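PDB 4Q0W: DNA repair protein RAD2 from Saccharomyces cerevisiae, which cuts single-stranded DNA as a magnesium-binding endonuclease, through this catalytic core, for the incision step of excision repair of UV-damaged, adducted or cross-linked DNA. Local coordinates for residues V28-W33 with T55-R60; C62-F67 with P71-D76; K249-V254 with K291-K296. One frame throughout, in Å; residues are numbered along the deposited sequence.

Contact 1. Residues V28-W33 with T55-R60; sequences VDASIW and TGFFRR. With nucleotides of chain C.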
loop_
_atom_site.group_PDB
_atom_site.type_symbol
_atom_site.label_atom_id
_atom_site.label_comp_id
_atom_site.label_asym_id
_atom_site.label_seq_id
_atom_site.Cartn_x
_atom_site.Cartn_y
_atom_site.Cartn_z
ATOM N N VAL A 28 -6.843 -24.641 24.283
ATOM C CA VAL A 28 -7.394 -24.274 22.980
ATOM C C VAL A 28 -8.237 -23.022 23.129
ATOM O O VAL A 28 -9.222 -23.012 23.879
ATOM C CB VAL A 28 -8.221 -25.419 22.357
ATOM C CG1 VAL A 28 -8.766 -25.011 20.989
ATOM C CG2 VAL A 28 -7.356 -26.675 22.240
ATOM N N ASP A 29 -7.830 -21.961 22.439
ATOM C CA ASP A 29 -8.580 -20.704 22.462
ATOM C C ASP A 29 -9.703 -20.825 21.443
ATOM O O ASP A 29 -9.489 -20.658 20.242
ATOM C CB ASP A 29 -7.648 -19.510 22.157
ATOM C CG ASP A 29 -8.410 -18.216 21.857
ATOM O OD1 ASP A 29 -9.628 -18.136 22.137
ATOM O OD2 ASP A 29 -7.782 -17.264 21.335
ATOM N N ALA A 30 -10.912 -21.111 21.915
ATOM C CA ALA A 30 -12.003 -21.388 20.993
ATOM C C ALA A 30 -12.994 -20.239 20.962
ATOM O O ALA A 30 -14.124 -20.410 20.512
ATOM C CB ALA A 30 -12.696 -22.683 21.378
ATOM N N SER A 31 -12.542 -19.073 21.424
ATOM C CA SER A 31 -13.393 -17.894 21.617
ATOM C C SER A 31 -14.130 -17.387 20.365
ATOM O O SER A 31 -15.228 -16.837 20.476
ATOM C CB SER A 31 -12.563 -16.750 22.220
ATOM O OG SER A 31 -11.498 -16.369 21.350
ATOM N N ILE A 32 -13.538 -17.547 19.184
ATOM C CA ILE A 32 -14.188 -17.048 17.968
ATOM C C ILE A 32 -14.540 -18.142 16.949
ATOM O O ILE A 32 -14.961 -17.844 15.827
ATOM C CB ILE A 32 -13.368 -15.926 17.266
ATOM C CG1 ILE A 32 -12.053 -16.472 16.714
ATOM C CG2 ILE A 32 -13.129 -14.751 18.200
ATOM C CD1 ILE A 32 -11.473 -15.627 15.599
ATOM N N TRP A 33 -14.370 -19.401 17.334
ATOM C CA TRP A 33 -14.685 -20.519 16.439
ATOM C C TRP A 33 -16.134 -20.497 15.924
ATOM O O TRP A 33 -16.379 -20.667 14.723
ATOM C CB TRP A 33 -14.432 -21.854 17.144
ATOM C CG TRP A 33 -12.985 -22.215 17.299
ATOM C CD1 TRP A 33 -11.897 -21.367 17.254
ATOM C CD2 TRP A 33 -12.462 -23.528 17.513
ATOM N NE1 TRP A 33 -10.733 -22.090 17.436
ATOM C CE2 TRP A 33 -11.055 -23.415 17.589
ATOM C CE3 TRP A 33 -13.049 -24.796 17.642
ATOM C CZ2 TRP A 33 -10.227 -24.522 17.790
ATOM C CZ3 TRP A 33 -12.222 -25.895 17.839
ATOM C CH2 TRP A 33 -10.826 -25.748 17.920
ATOM N N THR A 55 -20.443 -29.065 13.237
ATOM C CA THR A 55 -19.578 -29.693 12.246
ATOM C C THR A 55 -18.138 -29.198 12.417
ATOM O O THR A 55 -17.192 -29.990 12.421
ATOM C CB THR A 55 -20.057 -29.378 10.813
ATOM O OG1 THR A 55 -21.388 -29.877 10.637
ATOM C CG2 THR A 55 -19.150 -30.018 9.777
ATOM N N GLY A 56 -17.987 -27.883 12.577
ATOM C CA GLY A 56 -16.682 -27.258 12.721
ATOM C C GLY A 56 -15.950 -27.732 13.959
ATOM O O GLY A 56 -14.807 -28.177 13.870
ATOM N N PHE A 57 -16.600 -27.630 15.117
ATOM C CA PHE A 57 -15.993 -28.095 16.357
ATOM C C PHE A 57 -15.635 -29.574 16.289
ATOM O O PHE A 57 -14.531 -29.957 16.698
ATOM C CB PHE A 57 -16.906 -27.843 17.553
ATOM C CG PHE A 57 -16.646 -26.537 18.254
ATOM C CD1 PHE A 57 -17.126 -25.344 17.727
ATOM C CD2 PHE A 57 -15.939 -26.504 19.452
ATOM C CE1 PHE A 57 -16.900 -24.142 18.374
ATOM C CE2 PHE A 57 -15.708 -25.304 20.105
ATOM C CZ PHE A 57 -16.191 -24.119 19.560
ATOM N N PHE A 58 -16.549 -30.400 15.768
ATOM C CA PHE A 58 -16.305 -31.845 15.707
ATOM C C PHE A 58 -15.025 -32.182 14.922
ATOM O O PHE A 58 -14.198 -32.977 15.371
ATOM C CB PHE A 58 -17.518 -32.590 15.116
ATOM C CG PHE A 58 -17.368 -34.098 15.107
ATOM C CD1 PHE A 58 -16.770 -34.750 14.033
ATOM C CD2 PHE A 58 -17.845 -34.866 16.168
ATOM C CE1 PHE A 58 -16.634 -36.148 14.026
ATOM C CE2 PHE A 58 -17.712 -36.257 16.166
ATOM C CZ PHE A 58 -17.103 -36.891 15.094
ATOM N N ARG A 59 -14.881 -31.577 13.750
ATOM C CA ARG A 59 -13.725 -31.803 12.894
ATOM C C ARG A 59 -12.398 -31.380 13.548
ATOM O O ARG A 59 -11.371 -32.067 13.413
ATOM C CB ARG A 59 -13.921 -31.039 11.580
ATOM C CG ARG A 59 -12.765 -31.170 10.592
ATOM C CD ARG A 59 -13.071 -30.424 9.294
ATOM N N ARG A 60 -12.410 -30.247 14.244
ATOM C CA ARG A 60 -11.194 -29.777 14.904
ATOM C C ARG A 60 -10.839 -30.638 16.113
ATOM O O ARG A 60 -9.669 -30.935 16.348
ATOM C CB ARG A 60 -11.319 -28.295 15.289
ATOM C CG ARG A 60 -11.361 -27.383 14.077
ATOM C CD ARG A 60 -11.208 -25.919 14.462
ATOM N NE ARG A 60 -11.116 -25.061 13.289
ATOM C CZ ARG A 60 -10.964 -23.742 13.347
ATOM N NH1 ARG A 60 -10.877 -23.137 14.523
ATOM N NH2 ARG A 60 -10.897 -23.029 12.232
ATOM P P DT C 3 -16.451 -8.981 14.976
ATOM O "O5'" DT C 3 -16.269 -10.562 14.770
ATOM C "C5'" DT C 3 -15.912 -11.401 15.869
ATOM C "C4'" DT C 3 -14.662 -12.199 15.551
ATOM O "O4'" DT C 3 -14.905 -13.101 14.454
ATOM C "C3'" DT C 3 -13.497 -11.333 15.101
ATOM O "O3'" DT C 3 -12.636 -11.139 16.209
ATOM C "C2'" DT C 3 -12.805 -12.108 13.984
ATOM C "C1'" DT C 3 -13.702 -13.310 13.740
ATOM N N1 DT C 3 -14.084 -13.492 12.317
ATOM C C2 DT C 3 -13.466 -14.469 11.567
ATOM O O2 DT C 3 -12.598 -15.199 12.010
ATOM N N3 DT C 3 -13.916 -14.566 10.276
ATOM C C4 DT C 3 -14.893 -13.782 9.684
ATOM O O4 DT C 3 -15.228 -13.933 8.510
ATOM C C5 DT C 3 -15.486 -12.774 10.533
ATOM C C7 DT C 3 -16.559 -11.872 10.001
ATOM C C6 DT C 3 -15.062 -12.677 11.795
#

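Contact 2. Residues C62-F67 with P71-D76; sequences CKLLYF and PVFVFD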
loop_
_atom_site.group_PDB
_atom_site.type_symbol
_atom_site.label_atom_id
_atom_site.label_comp_id
_atom_site.label_asym_id
_atom_site.label_seq_id
_atom_site.Cartn_x
_atom_site.Cartn_y
_atom_site.Cartn_z
ATOM N N CYS A 62 -11.488 -33.772 16.470
ATOM C CA CYS A 62 -10.973 -35.033 15.960
ATOM C C CYS A 62 -9.509 -34.887 15.528
ATOM O O CYS A 62 -8.710 -35.789 15.746
ATOM C CB CYS A 62 -11.846 -35.538 14.811
ATOM S SG CYS A 62 -13.480 -36.140 15.375
ATOM N N LYS A 63 -9.161 -33.749 14.930
ATOM C CA LYS A 63 -7.781 -33.516 14.505
ATOM C C LYS A 63 -6.853 -33.527 15.720
ATOM O O LYS A 63 -5.836 -34.218 15.720
ATOM C CB LYS A 63 -7.658 -32.206 13.715
ATOM C CG LYS A 63 -6.240 -31.942 13.169
ATOM C CD LYS A 63 -6.219 -30.777 12.179
ATOM C CE LYS A 63 -4.796 -30.443 11.728
ATOM N NZ LYS A 63 -4.752 -29.309 10.758
ATOM N N LEU A 64 -7.235 -32.793 16.768
ATOM C CA LEU A 64 -6.469 -32.770 18.013
ATOM C C LEU A 64 -6.316 -34.178 18.599
ATOM O O LEU A 64 -5.216 -34.587 18.987
ATOM C CB LEU A 64 -7.136 -31.836 19.038
ATOM C CG LEU A 64 -7.238 -30.345 18.660
ATOM C CD1 LEU A 64 -8.114 -29.576 19.634
ATOM C CD2 LEU A 64 -5.854 -29.712 18.578
ATOM N N LEU A 65 -7.417 -34.921 18.655
ATOM C CA LEU A 65 -7.383 -36.241 19.262
ATOM C C LEU A 65 -6.569 -37.210 18.411
ATOM O O LEU A 65 -5.855 -38.069 18.944
ATOM C CB LEU A 65 -8.800 -36.770 19.511
ATOM C CG LEU A 65 -9.573 -36.100 20.648
ATOM C CD1 LEU A 65 -10.944 -36.758 20.875
ATOM C CD2 LEU A 65 -8.757 -36.071 21.948
ATOM N N TYR A 66 -6.669 -37.053 17.096
ATOM C CA TYR A 66 -5.901 -37.859 16.161
ATOM C C TYR A 66 -4.393 -37.812 16.422
ATOM O O TYR A 66 -3.698 -38.807 16.227
ATOM C CB TYR A 66 -6.163 -37.406 14.726
ATOM C CG TYR A 66 -5.378 -38.218 13.705
ATOM C CD1 TYR A 66 -5.864 -39.440 13.239
ATOM C CD2 TYR A 66 -4.148 -37.773 13.220
ATOM C CE1 TYR A 66 -5.150 -40.192 12.312
ATOM C CE2 TYR A 66 -3.425 -38.519 12.297
ATOM C CZ TYR A 66 -3.933 -39.724 11.846
ATOM O OH TYR A 66 -3.221 -40.459 10.930
ATOM N N PHE A 67 -3.881 -36.652 16.829
ATOM C CA PHE A 67 -2.445 -36.533 17.068
ATOM C C PHE A 67 -2.130 -36.690 18.546
ATOM O O PHE A 67 -1.009 -36.426 18.985
ATOM C CB PHE A 67 -1.909 -35.205 16.534
ATOM C CG PHE A 67 -1.910 -35.120 15.034
ATOM C CD1 PHE A 67 -0.995 -35.857 14.287
ATOM C CD2 PHE A 67 -2.816 -34.302 14.366
ATOM C CE1 PHE A 67 -0.988 -35.788 12.895
ATOM C CE2 PHE A 67 -2.815 -34.234 12.979
ATOM C CZ PHE A 67 -1.895 -34.983 12.243
ATOM N N PRO A 71 -6.482 -31.596 24.803
ATOM C CA PRO A 71 -6.877 -30.184 24.787
ATOM C C PRO A 71 -7.654 -29.766 26.028
ATOM O O PRO A 71 -8.316 -30.586 26.657
ATOM C CB PRO A 71 -7.787 -30.089 23.554
ATOM C CG PRO A 71 -8.401 -31.459 23.415
ATOM C CD PRO A 71 -7.436 -32.453 24.069
ATOM N N VAL A 72 -7.548 -28.495 26.393
ATOM C CA VAL A 72 -8.556 -27.907 27.257
ATOM C C VAL A 72 -9.096 -26.653 26.590
ATOM O O VAL A 72 -8.342 -25.738 26.254
ATOM C CB VAL A 72 -8.087 -27.704 28.730
ATOM C CG1 VAL A 72 -6.641 -27.371 28.799
ATOM C CG2 VAL A 72 -8.955 -26.668 29.464
ATOM N N PHE A 73 -10.400 -26.655 26.346
ATOM C CA PHE A 73 -11.028 -25.587 25.591
ATOM C C PHE A 73 -11.298 -24.389 26.488
ATOM O O PHE A 73 -11.758 -24.530 27.630
ATOM C CB PHE A 73 -12.313 -26.090 24.905
ATOM C CG PHE A 73 -12.060 -26.735 23.571
ATOM C CD1 PHE A 73 -11.238 -27.858 23.471
ATOM C CD2 PHE A 73 -12.624 -26.217 22.415
ATOM C CE1 PHE A 73 -10.987 -28.461 22.234
ATOM C CE2 PHE A 73 -12.386 -26.813 21.169
ATOM C CZ PHE A 73 -11.562 -27.932 21.081
ATOM N N VAL A 74 -11.005 -23.202 25.972
ATOM C CA VAL A 74 -11.241 -21.984 26.741
ATOM C C VAL A 74 -12.178 -21.071 25.970
ATOM O O VAL A 74 -11.934 -20.777 24.788
ATOM C CB VAL A 74 -9.925 -21.246 27.076
ATOM C CG1 VAL A 74 -10.214 -19.995 27.915
ATOM C CG2 VAL A 74 -8.986 -22.172 27.829
ATOM N N PHE A 75 -13.255 -20.648 26.635
ATOM C CA PHE A 75 -14.225 -19.729 26.047
ATOM C C PHE A 75 -14.133 -18.335 26.680
ATOM O O PHE A 75 -13.687 -18.202 27.820
ATOM C CB PHE A 75 -15.648 -20.291 26.203
ATOM C CG PHE A 75 -15.878 -21.571 25.434
ATOM C CD1 PHE A 75 -15.594 -22.805 26.008
ATOM C CD2 PHE A 75 -16.355 -21.536 24.129
ATOM C CE1 PHE A 75 -15.800 -23.987 25.301
ATOM C CE2 PHE A 75 -16.564 -22.716 23.409
ATOM C CZ PHE A 75 -16.283 -23.938 23.995
ATOM N N ASP A 76 -14.541 -17.303 25.936
ATOM C CA ASP A 76 -14.613 -15.945 26.485
ATOM C C ASP A 76 -15.712 -15.839 27.536
ATOM O O ASP A 76 -16.782 -16.440 27.380
ATOM C CB ASP A 76 -14.962 -14.939 25.386
ATOM C CG ASP A 76 -13.751 -14.432 24.639
ATOM O OD1 ASP A 76 -12.610 -14.603 25.126
ATOM O OD2 ASP A 76 -13.952 -13.853 23.553
#

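Contact 3. Residues K249-V254 with K291-K296; sequences KGMGPV and KDLRKK. With K (potassium ion), chain F; nucleotides of chain D.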
loop_
_atom_site.group_PDB
_atom_site.type_symbol
_atom_site.label_atom_id
_atom_site.label_comp_id
_atom_site.label_asym_id
_atom_site.label_seq_id
_atom_site.Cartn_x
_atom_site.Cartn_y
_atom_site.Cartn_z
ATOM N N LYS A 249 -1.901 7.127 14.021
ATOM C CA LYS A 249 -1.939 7.234 12.567
ATOM C C LYS A 249 -0.518 7.275 12.005
ATOM O O LYS A 249 0.367 7.929 12.567
ATOM C CB LYS A 249 -2.710 8.478 12.131
ATOM C CG LYS A 249 -2.665 8.719 10.624
ATOM C CD LYS A 249 -3.449 9.951 10.209
ATOM C CE LYS A 249 -3.389 10.131 8.691
ATOM N NZ LYS A 249 -4.070 11.377 8.248
ATOM N N GLY A 250 -0.288 6.544 10.919
ATOM C CA GLY A 250 1.012 6.549 10.279
ATOM C C GLY A 250 1.964 5.509 10.847
ATOM O O GLY A 250 3.010 5.245 10.251
ATOM N N MET A 251 1.618 4.918 11.992
ATOM C CA MET A 251 2.488 3.902 12.570
ATOM C C MET A 251 2.134 2.480 12.108
ATOM O O MET A 251 1.252 1.825 12.676
ATOM C CB MET A 251 2.498 3.971 14.097
ATOM C CG MET A 251 3.068 5.265 14.667
ATOM S SD MET A 251 4.873 5.410 14.518
ATOM C CE MET A 251 4.958 6.622 13.187
ATOM N N GLY A 252 2.840 2.006 11.087
ATOM C CA GLY A 252 2.755 0.611 10.688
ATOM C C GLY A 252 3.895 -0.163 11.328
ATOM O O GLY A 252 4.630 0.395 12.148
ATOM N N PRO A 253 4.053 -1.449 10.955
ATOM C CA PRO A 253 5.040 -2.303 11.622
ATOM C C PRO A 253 6.463 -1.780 11.471
ATOM O O PRO A 253 7.265 -1.971 12.390
ATOM C CB PRO A 253 4.882 -3.659 10.914
ATOM C CG PRO A 253 4.167 -3.351 9.615
ATOM C CD PRO A 253 3.306 -2.165 9.904
ATOM N N VAL A 254 6.776 -1.138 10.346
ATOM C CA VAL A 254 8.129 -0.636 10.135
ATOM C C VAL A 254 8.423 0.528 11.073
ATOM O O VAL A 254 9.412 0.516 11.808
ATOM C CB VAL A 254 8.344 -0.139 8.699
ATOM C CG1 VAL A 254 9.764 0.417 8.544
ATOM C CG2 VAL A 254 8.099 -1.259 7.695
ATOM N N LYS A 291 14.331 14.130 12.432
ATOM C CA LYS A 291 13.735 15.233 11.680
ATOM C C LYS A 291 12.634 14.724 10.744
ATOM O O LYS A 291 11.582 15.357 10.602
ATOM C CB LYS A 291 14.800 16.000 10.891
ATOM N N ASP A 292 12.874 13.575 10.118
ATOM C CA ASP A 292 11.873 12.961 9.251
ATOM C C ASP A 292 10.679 12.441 10.059
ATOM O O ASP A 292 9.520 12.651 9.682
ATOM C CB ASP A 292 12.483 11.813 8.441
ATOM C CG ASP A 292 13.486 12.288 7.397
ATOM O OD1 ASP A 292 13.491 13.496 7.067
ATOM O OD2 ASP A 292 14.263 11.439 6.901
ATOM N N LEU A 293 10.960 11.744 11.156
ATOM C CA LEU A 293 9.895 11.224 12.008
ATOM C C LEU A 293 9.027 12.365 12.552
ATOM O O LEU A 293 7.796 12.278 12.539
ATOM C CB LEU A 293 10.476 10.395 13.151
ATOM C CG LEU A 293 9.489 9.893 14.207
ATOM C CD1 LEU A 293 8.351 9.113 13.573
ATOM C CD2 LEU A 293 10.219 9.045 15.235
ATOM N N ARG A 294 9.667 13.437 13.012
ATOM C CA ARG A 294 8.922 14.565 13.557
ATOM C C ARG A 294 7.985 15.148 12.511
ATOM O O ARG A 294 6.808 15.374 12.781
ATOM C CB ARG A 294 9.855 15.656 14.065
ATOM C CG ARG A 294 9.112 16.851 14.657
ATOM C CD ARG A 294 10.081 17.893 15.202
ATOM N NE ARG A 294 10.949 17.331 16.238
ATOM C CZ ARG A 294 10.588 17.164 17.508
ATOM N NH1 ARG A 294 9.367 17.501 17.905
ATOM N NH2 ARG A 294 11.442 16.648 18.383
ATOM N N LYS A 295 8.518 15.384 11.315
ATOM C CA LYS A 295 7.726 15.932 10.221
ATOM C C LYS A 295 6.498 15.064 9.958
ATOM O O LYS A 295 5.396 15.572 9.739
ATOM C CB LYS A 295 8.578 16.056 8.956
ATOM C CG LYS A 295 8.182 17.213 8.051
ATOM C CD LYS A 295 6.908 16.929 7.267
ATOM C CE LYS A 295 5.966 18.125 7.300
ATOM N NZ LYS A 295 5.477 18.406 8.681
ATOM N N LYS A 296 6.692 13.753 9.996
ATOM C CA LYS A 296 5.586 12.817 9.797
ATOM C C LYS A 296 4.520 12.912 10.899
ATOM O O LYS A 296 3.318 12.906 10.611
ATOM C CB LYS A 296 6.115 11.386 9.707
ATOM C CG LYS A 296 5.022 10.346 9.589
ATOM C CD LYS A 296 5.609 8.984 9.273
ATOM C CE LYS A 296 4.518 7.932 9.211
ATOM N NZ LYS A 296 5.090 6.596 8.906
HETATM K K K F . -1.711 2.761 12.653
ATOM P P DA D 9 4.889 1.481 8.065
ATOM O OP1 DA D 9 5.163 2.130 9.375
ATOM O OP2 DA D 9 4.931 -0.001 7.969
ATOM O "O5'" DA D 9 3.474 2.002 7.522
ATOM C "C5'" DA D 9 3.263 3.405 7.388
ATOM C "C4'" DA D 9 1.867 3.675 6.871
ATOM O "O4'" DA D 9 1.739 3.173 5.516
ATOM C "C3'" DA D 9 0.728 3.029 7.659
ATOM O "O3'" DA D 9 -0.220 4.056 7.861
ATOM C "C2'" DA D 9 0.203 1.914 6.747
ATOM C "C1'" DA D 9 0.501 2.503 5.372
ATOM N N9 DA D 9 0.733 1.550 4.294
ATOM C C8 DA D 9 1.651 0.529 4.287
ATOM N N7 DA D 9 1.658 -0.157 3.174
ATOM C C5 DA D 9 0.690 0.459 2.391
ATOM C C6 DA D 9 0.218 0.188 1.092
ATOM N N6 DA D 9 0.708 -0.814 0.344
ATOM N N1 DA D 9 -0.765 0.985 0.600
ATOM C C2 DA D 9 -1.235 1.980 1.373
ATOM N N3 DA D 9 -0.869 2.318 2.619
ATOM C C4 DA D 9 0.107 1.516 3.066
ATOM P P DC D 10 -1.515 3.806 8.786
ATOM O OP1 DC D 10 -1.889 5.152 9.304
ATOM O OP2 DC D 10 -1.280 2.673 9.716
ATOM O "O5'" DC D 10 -2.626 3.335 7.743
ATOM C "C5'" DC D 10 -2.963 4.302 6.755
ATOM C "C4'" DC D 10 -4.027 3.735 5.845
ATOM O "O4'" DC D 10 -3.437 2.758 4.958
ATOM C "C3'" DC D 10 -5.184 3.041 6.564
ATOM O "O3'" DC D 10 -6.338 3.744 6.117
ATOM C "C2'" DC D 10 -5.111 1.585 6.083
ATOM C "C1'" DC D 10 -4.375 1.729 4.747
ATOM N N1 DC D 10 -3.553 0.595 4.238
ATOM C C2 DC D 10 -3.809 0.127 2.941
ATOM O O2 DC D 10 -4.721 0.653 2.296
ATOM N N3 DC D 10 -3.070 -0.893 2.443
ATOM C C4 DC D 10 -2.098 -1.425 3.182
ATOM N N4 DC D 10 -1.395 -2.421 2.633
ATOM C C5 DC D 10 -1.812 -0.955 4.509
ATOM C C6 DC D 10 -2.553 0.051 4.997
ATOM P P DG D 8 10.156 0.570 3.897
ATOM O OP1 DG D 8 11.171 0.882 4.935
ATOM O OP2 DG D 8 9.989 -0.799 3.350
ATOM O "O5'" DG D 8 8.705 1.011 4.415
ATOM C "C5'" DG D 8 8.559 2.329 4.896
ATOM C "C4'" DG D 8 7.088 2.588 5.083
ATOM O "O4'" DG D 8 6.447 2.699 3.790
ATOM C "C3'" DG D 8 6.361 1.496 5.869
ATOM O "O3'" DG D 8 5.958 2.141 7.064
ATOM C "C2'" DG D 8 5.229 1.044 4.936
ATOM C "C1'" DG D 8 5.148 2.175 3.918
ATOM N N9 DG D 8 4.684 1.782 2.590
ATOM C C8 DG D 8 5.138 0.776 1.764
ATOM N N7 DG D 8 4.482 0.708 0.635
ATOM C C5 DG D 8 3.548 1.739 0.716
ATOM C C6 DG D 8 2.560 2.162 -0.202
ATOM O O6 DG D 8 2.314 1.688 -1.317
ATOM N N1 DG D 8 1.824 3.239 0.287
ATOM C C2 DG D 8 2.029 3.837 1.514
ATOM N N2 DG D 8 1.239 4.875 1.839
ATOM N N3 DG D 8 2.953 3.448 2.378
ATOM C C4 DG D 8 3.664 2.399 1.914
HETATM O O HOH W 1 -1.896 0.141 12.658
HETATM O O HOH W 2 -4.098 3.609 12.254
HETATM O O HOH W 3 -3.504 2.026 14.372
#

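Contact 1. Residues V28-W33 with T55-R60
Trp-33 meets two side chains of helix 52-66, Arg-60 over one indole face and Phe-57 at its edge. Arg-60 CD sits 3.5 Å from the centroid of the Trp-33 six-membered ring as a CH-pi contact, and its CZ 4.3 Å from that of the five-membered ring as a cation-pi pair. The guanidinium stands nearly upright on the indole, planes 85° apart, and touches with the NH1 edge, 3.1 Å from Trp-33 CE2. NH1 and indole NE1 are both donors and do not bond. With CG anti to the carbonyl carbon (chi1 -68°) and the chain extended to NE, Arg-60 spans the length of the indole. Phe-57 receives the Trp-33 edge over the centre of its face, CE3 leading, in an edge-to-face pair with centroids 5.0 Å apart. Ala-30 CB backs the indole face opposite Arg-60. Farther out, Gln-36 OE1 takes a hydrogen bond from Arg-60 NH2. Ahead of Trp-33, Asp-29 OD1 accepts from Ser-31 N at 3.1 Å in an Asx turn and, through its syn lone pair, from Ser-31 OG at 2.7 Å. Asp-29 is probably a magnesium ligand, as in related nucleases, and Ile-32 CD1 packs on the sugar of DT3 of chain C. A leucine in place of Trp-33 would probably leave the guanidinium without the indole face it rests on and open a gap above the Phe-57 ring. The chemistry is therefore aromatic and cationic, joining helix 52-66 to the turn after strand 25-29 in the PIN-like N-domain without a direct hydrogen bond.

Contact 2. Residues C62-F67 with P71-D76
The shortest polar bond within the two segments, Tyr-66 N to Cys-62 O at 2.8 Å, closes the helical turn that carries Leu-64 and Leu-65 against Pro-71 and Phe-73. Between the segments themselves the contact is wholly apolar. Leu-64 makes most of the contact: its CD1 methyl comes to 4.0 Å from Pro-71 CB and equally to 4.0 Å from Phe-73 CE1, so that one methyl bridges two residues on the same side of the strand. The CB bond already points toward the strand, and with CG anti to the carbonyl carbon (chi1 -62°) CD1 reaches both partners. The Phe-73 side chain reaches back from the opposite direction and meets the methyl obliquely through CE1 and CZ. The next residue, Leu-65, makes a looser touch, its CD2 standing 4.4 Å from Pro-71 CD. The short axes of helix 62-66 and strand 71-75 run close to antiparallel, at 153°, with 10.5 Å between them at closest approach. Val-28 of the neighbouring strand touches Leu-64, Pro-71 and Phe-73 and so completes this apolar cluster. Although it sits amid side chains, Pro-71 also has a polar role, its carbonyl O accepting a hydrogen bond from Trp-331 NE1. Val-74 is directed instead to helix 172-181, and at the strand's end Asp-76, probably another magnesium ligand as in related nucleases, has OD1 bonded to Ala-172 N. Helix 52-66 thus turns back through a short loop into strand 70-75, which lies parallel to strand 25-29: the closing half of a beta-alpha-beta crossover in the Rossmann-like, PIN-type N-domain, with helices packed on both faces of the sheet.

Contact 3. Residues K249-V254 with K291-K296
This is a small polar and apolar contact at the DNA-binding surface, where the loop leading into helix 253-263 meets helix 288-299. Its polar part is a hydrogen bond from Lys-296 NZ to Gly-250 O, 2.8 Å long. The amine approaches at a C=O...N angle of 139°, tilted 26° from the carbonyl plane. Lys-296 gets there fully stretched, CG anti to the backbone N (chi1 176°) and every later bond extended, which brings NZ to the carbonyl; CE, next to it, lies 3.3 Å from Gly-250 O. Gly-250, at a positive phi and without a side chain, lets the lysine come in this closely; Ser-255 OG gives NZ a further, weak partner. Beside this bond Met-251 CE packs against Leu-293 CD1 at 4.2 Å and also touches Lys-296 CE. The loop and the start of helix 253-263, with a potassium ion at the backbone, fit the helix-two-turn-helix motif by which this nuclease family holds the duplex. Potassium is bound by Met-251 O at 3.1 Å, by Leu-248 O, by three waters and by OP2 of DC10 of chain D at 3.0 Å, tying the loop to a phosphate. The neighbouring oxygen, OP1 of DC10, receives Gly-250 N at 2.7 Å. One nucleotide along, OP2 of DA9 of chain D takes a hydrogen bond from Val-254 N at 3.2 Å. That donor belongs to the first turn of helix 253-263, whose N-terminal end would probably add electrostatic attraction for the phosphate; Gly-252 N, at the N-cap position, gives OP1 of DA9 of chain D a weak bond.

How the contacts relate
Contacts 1 and 2 share helix 52-66 and lie about 8 Å apart between centres, on neighbouring strands of one sheet. Val-28 N and O probably bond to Val-72 O and Val-74 N, and Trp-33 CZ3 packs on Phe-73 CE2, so the two form a continuous buried core. Within it the chemistry shifts from aromatic and cation-pi in contact 1, nearer the DNA, to purely apolar, leucine methyls on proline and a phenylalanine ring, in contact 2. Contact 3 lies across the chain's centre, about 39 Å from contact 1 and 42 Å from contact 2 between centres. At that helical surface a lysine-to-carbonyl bond joins modest side-chain packing, while backbone amides and potassium hold phosphates.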